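Local coordinates for aspartokinase (PDB 3TVI), which probably catalyses the ATP-dependent phosphorylation of aspartate to 4-phospho-L-aspartate, the entry step to threonine, methionine and lysine biosynthesis, at residues B[34-38]-B[163-169]; B[20-24]-B[123-128]. All coordinates share one frame; numbering follows the deposited sequence.

Contact 1: residues B[34-38]-B[163-169]; sequences KYIIP and CNKAVIP
Strand 33-38 and the short strand 166-167 are parallel neighbours in the central sheet of the amino acid kinase domain, with Y35 paired to A166 and I36 to V167. Three backbone hydrogen bonds form the ladder. A166 N donates to K34 O at 3.0 Å, I36 N to A166 O at 3.1 Å, and I168 N to I36 O at 2.9 Å, so that both polar backbone atoms of I36 are used on this one neighbour. CA-H...O contacts, such as that from Y35 CA to A166 O, fill in between.

The two faces of the sheet differ. Y35 and A166 share one face, where A166 CB lies at the edge of the phenol ring, 3.7 Å from Y35 CD1. With CG anti to its own carbonyl carbon (chi1 -53°), the Y35 ring runs back toward the start of the other segment. There Y35 OH donates to C163 O at 2.6 Å, nearly in line with the C=O bond, and this ties the loop ahead of strand 166-167 to the sheet. K34 CB sits over the middle of one ring face, while the rest of the lysine chain passes close to N164 O and bends to bring K34 NZ within 3.4 Å of N164 OD1, a weak bond. V199 of helix 187-199 also packs on Y35.

On the I36 and V167 face, I36 CB and V167 CG2 meet loosely at 4.3 Å, and both residues pack on L124 of helix 109-127. P38 CD closes the far end against I168 O, at 3.3 Å. Helices on both faces of a mainly parallel sheet are typical of the alpha/beta/alpha sandwich of amino acid kinases; I37 here adjoins K8, a predicted ATP-binding residue, and P169 adjoins E117, predicted to bind substrate.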
ATOM      1  N   LYS B  34      25.168   7.075 -39.028  1.00 60.09           N
ATOM      2  CA  LYS B  34      25.147   8.360 -39.711  1.00 60.90           C
ATOM      3  C   LYS B  34      25.182   9.563 -38.751  1.00 59.64           C
ATOM      4  O   LYS B  34      25.867  10.545 -39.019  1.00 58.92           O
ATOM      5  CB  LYS B  34      23.920   8.421 -40.636  1.00 63.19           C
ATOM      6  CG  LYS B  34      23.953   7.364 -41.742  1.00 65.49           C
ATOM      7  CD  LYS B  34      22.905   7.593 -42.825  1.00 67.79           C
ATOM      8  CE  LYS B  34      23.525   7.770 -44.222  1.00 71.43           C
ATOM      9  NZ  LYS B  34      24.364   6.636 -44.732  1.00 73.61           N
ATOM     10  N   TYR B  35      24.475   9.481 -37.624  1.00 59.06           N
ATOM     11  CA  TYR B  35      24.332  10.638 -36.725  1.00 57.86           C
ATOM     12  C   TYR B  35      24.917  10.426 -35.326  1.00 56.36           C
ATOM     13  O   TYR B  35      24.707   9.393 -34.710  1.00 58.09           O
ATOM     14  CB  TYR B  35      22.863  11.062 -36.693  1.00 57.56           C
ATOM     15  CG  TYR B  35      22.379  11.258 -38.100  1.00 58.69           C
ATOM     16  CD1 TYR B  35      22.962  12.217 -38.912  1.00 59.96           C
ATOM     17  CD2 TYR B  35      21.403  10.439 -38.650  1.00 60.26           C
ATOM     18  CE1 TYR B  35      22.563  12.385 -40.226  1.00 62.09           C
ATOM     19  CE2 TYR B  35      20.994  10.596 -39.966  1.00 62.27           C
ATOM     20  CZ  TYR B  35      21.583  11.570 -40.746  1.00 63.21           C
ATOM     21  OH  TYR B  35      21.200  11.741 -42.045  1.00 66.02           O
ATOM     22  N   ILE B  36      25.659  11.422 -34.849  1.00 55.46           N
ATOM     23  CA  ILE B  36      26.487  11.294 -33.655  1.00 55.44           C
ATOM     24  C   ILE B  36      26.190  12.395 -32.641  1.00 55.05           C
ATOM     25  O   ILE B  36      26.278  13.583 -32.962  1.00 56.87           O
ATOM     26  CB  ILE B  36      27.988  11.372 -34.009  1.00 56.36           C
ATOM     27  CG1 ILE B  36      28.383  10.233 -34.955  1.00 57.87           C
ATOM     28  CG2 ILE B  36      28.846  11.320 -32.748  1.00 55.46           C
ATOM     29  CD1 ILE B  36      28.010  10.465 -36.404  1.00 59.42           C
ATOM     30  N   ILE B  37      25.863  12.001 -31.414  1.00 52.86           N
ATOM     31  CA  ILE B  37      25.534  12.949 -30.369  1.00 52.31           C
ATOM     32  C   ILE B  37      26.503  12.771 -29.201  1.00 52.61           C
ATOM     33  O   ILE B  37      26.511  11.714 -28.574  1.00 52.89           O
ATOM     34  CB  ILE B  37      24.101  12.735 -29.875  1.00 52.23           C
ATOM     35  CG1 ILE B  37      23.100  13.066 -30.982  1.00 53.03           C
ATOM     36  CG2 ILE B  37      23.828  13.608 -28.663  1.00 52.25           C
ATOM     37  CD1 ILE B  37      23.121  12.122 -32.167  1.00 53.56           C
ATOM     38  N   PRO B  38      27.334  13.797 -28.913  1.00 52.51           N
ATOM     39  CA  PRO B  38      28.335  13.722 -27.849  1.00 52.02           C
ATOM     40  C   PRO B  38      27.943  14.377 -26.538  1.00 51.27           C
ATOM     41  O   PRO B  38      27.239  15.382 -26.526  1.00 50.65           O
ATOM     42  CB  PRO B  38      29.500  14.510 -28.436  1.00 52.39           C
ATOM     43  CG  PRO B  38      28.825  15.579 -29.214  1.00 52.56           C
ATOM     44  CD  PRO B  38      27.560  14.976 -29.766  1.00 52.66           C
ATOM     45  N   CYS B 163      21.801  15.394 -44.368  1.00 73.60           N
ATOM     46  CA  CYS B 163      23.244  15.139 -44.354  1.00 73.03           C
ATOM     47  C   CYS B 163      23.490  13.645 -44.395  1.00 71.80           C
ATOM     48  O   CYS B 163      22.716  12.873 -43.830  1.00 71.15           O
ATOM     49  CB  CYS B 163      23.906  15.700 -43.095  1.00 73.36           C
ATOM     50  SG  CYS B 163      23.970  17.502 -42.982  1.00 76.41           S
ATOM     51  N   ASN B 164      24.573  13.254 -45.059  1.00 70.90           N
ATOM     52  CA  ASN B 164      25.040  11.874 -45.078  1.00 70.79           C
ATOM     53  C   ASN B 164      25.506  11.466 -43.673  1.00 68.39           C
ATOM     54  O   ASN B 164      25.044  10.480 -43.110  1.00 67.56           O
ATOM     55  CB  ASN B 164      26.178  11.735 -46.096  1.00 72.29           C
ATOM     56  CG  ASN B 164      26.542  10.291 -46.399  1.00 74.88           C
ATOM     57  OD1 ASN B 164      26.094   9.360 -45.720  1.00 76.93           O
ATOM     58  ND2 ASN B 164      27.364  10.096 -47.431  1.00 75.89           N
ATOM     59  N   LYS B 165      26.407  12.258 -43.110  1.00 67.12           N
ATOM     60  CA  LYS B 165      26.955  12.016 -41.782  1.00 65.03           C
ATOM     61  C   LYS B 165      26.977  13.357 -41.053  1.00 61.51           C
ATOM     62  O   LYS B 165      27.484  14.340 -41.594  1.00 62.16           O
ATOM     63  CB  LYS B 165      28.372  11.428 -41.899  1.00 66.89           C
ATOM     64  CG  LYS B 165      28.923  10.822 -40.613  1.00 68.19           C
ATOM     65  CD  LYS B 165      30.433  10.597 -40.649  1.00 70.30           C
ATOM     66  CE  LYS B 165      30.819   9.270 -41.290  1.00 73.01           C
ATOM     67  NZ  LYS B 165      32.293   9.022 -41.211  1.00 73.66           N
ATOM     68  N   ALA B 166      26.430  13.404 -39.841  1.00 57.65           N
ATOM     69  CA  ALA B 166      26.316  14.663 -39.119  1.00 56.19           C
ATOM     70  C   ALA B 166      26.513  14.506 -37.612  1.00 55.48           C
ATOM     71  O   ALA B 166      25.934  13.603 -37.002  1.00 55.34           O
ATOM     72  CB  ALA B 166      24.965  15.294 -39.406  1.00 55.07           C
ATOM     73  N   VAL B 167      27.333  15.382 -37.019  1.00 54.36           N
ATOM     74  CA  VAL B 167      27.451  15.472 -35.558  1.00 53.06           C
ATOM     75  C   VAL B 167      26.475  16.522 -35.073  1.00 53.32           C
ATOM     76  O   VAL B 167      26.299  17.547 -35.725  1.00 53.38           O
ATOM     77  CB  VAL B 167      28.844  15.917 -35.078  1.00 52.20           C
ATOM     78  CG1 VAL B 167      28.842  16.111 -33.568  1.00 50.52           C
ATOM     79  CG2 VAL B 167      29.919  14.921 -35.487  1.00 53.08           C
ATOM     80  N   ILE B 168      25.850  16.256 -33.929  1.00 53.91           N
ATOM     81  CA  ILE B 168      24.860  17.154 -33.335  1.00 54.55           C
ATOM     82  C   ILE B 168      25.091  17.186 -31.839  1.00 55.15           C
ATOM     83  O   ILE B 168      24.836  16.183 -31.168  1.00 54.74           O
ATOM     84  CB  ILE B 168      23.418  16.659 -33.557  1.00 54.29           C
ATOM     85  CG1 ILE B 168      23.206  16.262 -35.019  1.00 55.39           C
ATOM     86  CG2 ILE B 168      22.435  17.733 -33.125  1.00 53.35           C
ATOM     87  CD1 ILE B 168      21.834  15.702 -35.311  1.00 56.88           C
ATOM     88  N   PRO B 169      25.551  18.334 -31.304  1.00 56.05           N
ATOM     89  CA  PRO B 169      25.935  18.383 -29.897  1.00 55.89           C
ATOM     90  C   PRO B 169      24.713  18.163 -29.033  1.00 56.71           C
ATOM     91  O   PRO B 169      23.589  18.254 -29.525  1.00 58.57           O
ATOM     92  CB  PRO B 169      26.507  19.788 -29.734  1.00 56.00           C
ATOM     93  CG  PRO B 169      25.761  20.598 -30.729  1.00 56.67           C
ATOM     94  CD  PRO B 169      25.421  19.682 -31.878  1.00 56.64           C
TER

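Contact 2: residues B[20-24]-B[123-128]; sequences FKKVK and ILAKYL
K24 crosses the Y127 ring obliquely and slides past L128, where helix 109-127 ends. K24 CB faces both, 3.6 Å from Y127 CE1 and 3.7 Å from L128 CD2. CG, anti to the backbone N (chi1 179°), continues past the same leucine methyl, the two side chains running in opposite directions. K24 CD then passes over one face of the Y127 ring, 4.0 Å from the centroid and shifted toward the rim, a CH-pi contact. K24 CE comes to 3.5 Å from Y127 O, and a bend about the CD-CE bond turns NZ out of the interface to a salt bridge with D28, further along its own helix.

Helices 17-28 and 109-127 pack here against the same face of the kinase-domain sheet, their short segments crossing at -53° with axes 11.4 Å apart. That wide spacing is filled by large side chains, with no hydrogen bond between the segments.

The edge of the Y127 ring is turned to F20 O, which lies in the ring plane and already accepts the helical bond from K24 N. Y127 OH reaches K21, 3.6 Å from K21 CG. Deeper in, L124 CD2 approaches the F20 ring obliquely, 3.4 Å from F20 CD1, and I123 CG2 lies near F20 CE1. I82 of helix 69-85 and L14 also pack on F20, while V23 CG1 approaches L124 CD1 at 4.4 Å.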
ATOM      1  N   PHE B  20      38.222   8.832 -27.740  1.00 49.89           N
ATOM      2  CA  PHE B  20      37.828   9.358 -29.041  1.00 49.24           C
ATOM      3  C   PHE B  20      38.218   8.402 -30.166  1.00 49.76           C
ATOM      4  O   PHE B  20      37.459   8.218 -31.114  1.00 50.70           O
ATOM      5  CB  PHE B  20      38.485  10.704 -29.310  1.00 49.29           C
ATOM      6  CG  PHE B  20      37.773  11.876 -28.703  1.00 48.17           C
ATOM      7  CD1 PHE B  20      37.091  12.778 -29.507  1.00 47.49           C
ATOM      8  CD2 PHE B  20      37.831  12.110 -27.350  1.00 47.99           C
ATOM      9  CE1 PHE B  20      36.468  13.879 -28.967  1.00 46.36           C
ATOM     10  CE2 PHE B  20      37.212  13.209 -26.799  1.00 47.58           C
ATOM     11  CZ  PHE B  20      36.527  14.096 -27.607  1.00 46.77           C
ATOM     12  N   LYS B  21      39.400   7.798 -30.076  1.00 50.04           N
ATOM     13  CA  LYS B  21      39.803   6.830 -31.090  1.00 50.19           C
ATOM     14  C   LYS B  21      38.823   5.680 -31.080  1.00 49.24           C
ATOM     15  O   LYS B  21      38.486   5.157 -32.133  1.00 49.86           O
ATOM     16  CB  LYS B  21      41.221   6.320 -30.863  1.00 51.58           C
ATOM     17  CG  LYS B  21      42.269   7.413 -30.966  1.00 52.59           C
ATOM     18  CD  LYS B  21      43.684   6.857 -30.969  1.00 54.21           C
ATOM     19  CE  LYS B  21      44.693   7.979 -31.053  1.00 54.62           C
ATOM     20  NZ  LYS B  21      46.043   7.464 -31.396  1.00 57.13           N
ATOM     21  N   LYS B  22      38.346   5.305 -29.894  1.00 47.91           N
ATOM     22  CA  LYS B  22      37.360   4.226 -29.780  1.00 46.95           C
ATOM     23  C   LYS B  22      36.086   4.651 -30.477  1.00 45.48           C
ATOM     24  O   LYS B  22      35.479   3.856 -31.184  1.00 45.77           O
ATOM     25  CB  LYS B  22      37.077   3.837 -28.320  1.00 46.03           C
ATOM     26  CG  LYS B  22      38.335   3.548 -27.527  1.00 46.77           C
ATOM     27  CD  LYS B  22      38.081   2.828 -26.217  1.00 46.59           C
ATOM     28  CE  LYS B  22      39.399   2.508 -25.526  1.00 47.47           C
ATOM     29  NZ  LYS B  22      39.350   2.718 -24.057  1.00 47.21           N
ATOM     30  N   VAL B  23      35.707   5.912 -30.302  1.00 44.09           N
ATOM     31  CA  VAL B  23      34.507   6.424 -30.935  1.00 43.52           C
ATOM     32  C   VAL B  23      34.660   6.427 -32.454  1.00 44.46           C
ATOM     33  O   VAL B  23      33.770   5.963 -33.174  1.00 45.11           O
ATOM     34  CB  VAL B  23      34.123   7.832 -30.448  1.00 42.13           C
ATOM     35  CG1 VAL B  23      32.899   8.307 -31.203  1.00 41.49           C
ATOM     36  CG2 VAL B  23      33.853   7.836 -28.950  1.00 41.13           C
ATOM     37  N   LYS B  24      35.788   6.916 -32.953  1.00 45.18           N
ATOM     38  CA  LYS B  24      36.024   6.862 -34.396  1.00 46.14           C
ATOM     39  C   LYS B  24      35.927   5.409 -34.880  1.00 46.95           C
ATOM     40  O   LYS B  24      35.283   5.118 -35.877  1.00 47.24           O
ATOM     41  CB  LYS B  24      37.368   7.486 -34.771  1.00 46.42           C
ATOM     42  CG  LYS B  24      37.648   7.426 -36.262  1.00 47.65           C
ATOM     43  CD  LYS B  24      38.767   8.371 -36.684  1.00 48.30           C
ATOM     44  CE  LYS B  24      38.669   8.760 -38.154  1.00 48.55           C
ATOM     45  NZ  LYS B  24      38.697   7.567 -39.039  1.00 49.48           N
ATOM     46  N   ILE B 123      34.720  19.344 -32.551  1.00 48.41           N
ATOM     47  CA  ILE B 123      35.904  18.498 -32.681  1.00 48.74           C
ATOM     48  C   ILE B 123      35.560  17.213 -33.419  1.00 50.04           C
ATOM     49  O   ILE B 123      36.274  16.801 -34.334  1.00 50.90           O
ATOM     50  CB  ILE B 123      36.482  18.113 -31.306  1.00 47.72           C
ATOM     51  CG1 ILE B 123      37.074  19.331 -30.610  1.00 47.35           C
ATOM     52  CG2 ILE B 123      37.552  17.042 -31.449  1.00 47.73           C
ATOM     53  CD1 ILE B 123      37.500  19.053 -29.190  1.00 47.17           C
ATOM     54  N   LEU B 124      34.470  16.580 -32.998  1.00 50.92           N
ATOM     55  CA  LEU B 124      34.040  15.323 -33.592  1.00 52.32           C
ATOM     56  C   LEU B 124      33.614  15.461 -35.040  1.00 52.94           C
ATOM     57  O   LEU B 124      33.829  14.552 -35.824  1.00 55.19           O
ATOM     58  CB  LEU B 124      32.882  14.704 -32.805  1.00 53.10           C
ATOM     59  CG  LEU B 124      33.219  13.789 -31.626  1.00 53.93           C
ATOM     60  CD1 LEU B 124      32.186  12.664 -31.534  1.00 53.12           C
ATOM     61  CD2 LEU B 124      34.623  13.206 -31.752  1.00 54.95           C
ATOM     62  N   ALA B 125      32.997  16.578 -35.399  1.00 52.78           N
ATOM     63  CA  ALA B 125      32.602  16.780 -36.787  1.00 54.00           C
ATOM     64  C   ALA B 125      33.849  16.753 -37.674  1.00 55.25           C
ATOM     65  O   ALA B 125      33.839  16.179 -38.764  1.00 56.32           O
ATOM     66  CB  ALA B 125      31.839  18.089 -36.956  1.00 53.05           C
ATOM     67  N   LYS B 126      34.930  17.353 -37.188  1.00 55.77           N
ATOM     68  CA  LYS B 126      36.176  17.373 -37.940  1.00 56.96           C
ATOM     69  C   LYS B 126      36.782  15.989 -37.937  1.00 56.56           C
ATOM     70  O   LYS B 126      37.082  15.440 -38.992  1.00 58.29           O
ATOM     71  CB  LYS B 126      37.164  18.380 -37.345  1.00 57.72           C
ATOM     72  CG  LYS B 126      38.298  18.762 -38.276  1.00 59.09           C
ATOM     73  CD  LYS B 126      37.822  19.622 -39.438  1.00 60.10           C
ATOM     74  CE  LYS B 126      38.766  19.514 -40.631  1.00 62.95           C
ATOM     75  NZ  LYS B 126      38.135  19.964 -41.906  1.00 64.64           N
ATOM     76  N   TYR B 127      36.919  15.423 -36.744  1.00 54.92           N
ATOM     77  CA  TYR B 127      37.623  14.161 -36.543  1.00 54.61           C
ATOM     78  C   TYR B 127      36.974  12.994 -37.254  1.00 54.71           C
ATOM     79  O   TYR B 127      37.669  12.060 -37.677  1.00 55.38           O
ATOM     80  CB  TYR B 127      37.701  13.857 -35.053  1.00 53.91           C
ATOM     81  CG  TYR B 127      38.515  12.636 -34.681  1.00 53.73           C
ATOM     82  CD1 TYR B 127      37.975  11.640 -33.885  1.00 53.93           C
ATOM     83  CD2 TYR B 127      39.822  12.494 -35.096  1.00 54.11           C
ATOM     84  CE1 TYR B 127      38.718  10.535 -33.519  1.00 54.66           C
ATOM     85  CE2 TYR B 127      40.572  11.390 -34.742  1.00 54.91           C
ATOM     86  CZ  TYR B 127      40.014  10.416 -33.955  1.00 55.15           C
ATOM     87  OH  TYR B 127      40.751   9.316 -33.597  1.00 56.88           O
ATOM     88  N   LEU B 128      35.649  13.049 -37.374  1.00 54.36           N
ATOM     89  CA  LEU B 128      34.871  11.985 -38.018  1.00 55.50           C
ATOM     90  C   LEU B 128      34.391  12.397 -39.402  1.00 56.80           C
ATOM     91  O   LEU B 128      33.587  11.693 -40.015  1.00 58.13           O
ATOM     92  CB  LEU B 128      33.660  11.606 -37.159  1.00 54.12           C
ATOM     93  CG  LEU B 128      33.984  11.210 -35.717  1.00 53.44           C
ATOM     94  CD1 LEU B 128      32.717  11.067 -34.885  1.00 52.10           C
ATOM     95  CD2 LEU B 128      34.805   9.930 -35.702  1.00 53.88           C
TER

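In the fold
Both contacts lie in the amino acid kinase domain, their centres about 11 Å apart: contact 1 is within the sheet, contact 2 in the helical layer on one of its faces. Their segments alternate along the chain, in the order 20-24, 34-38, 123-128, 163-169. Helix 17-28 links the adjacent parallel strands 5-9 and 33-38 in a beta-alpha-beta unit, and helix 109-127 comes later to lie beside it. L124 joins the layers, with CD1 on I36 CG2 and its backbone near V167 CG2, and K165 NZ probably bonds to L128 O. The same strands and helices carry or adjoin the predicted ATP and substrate sites.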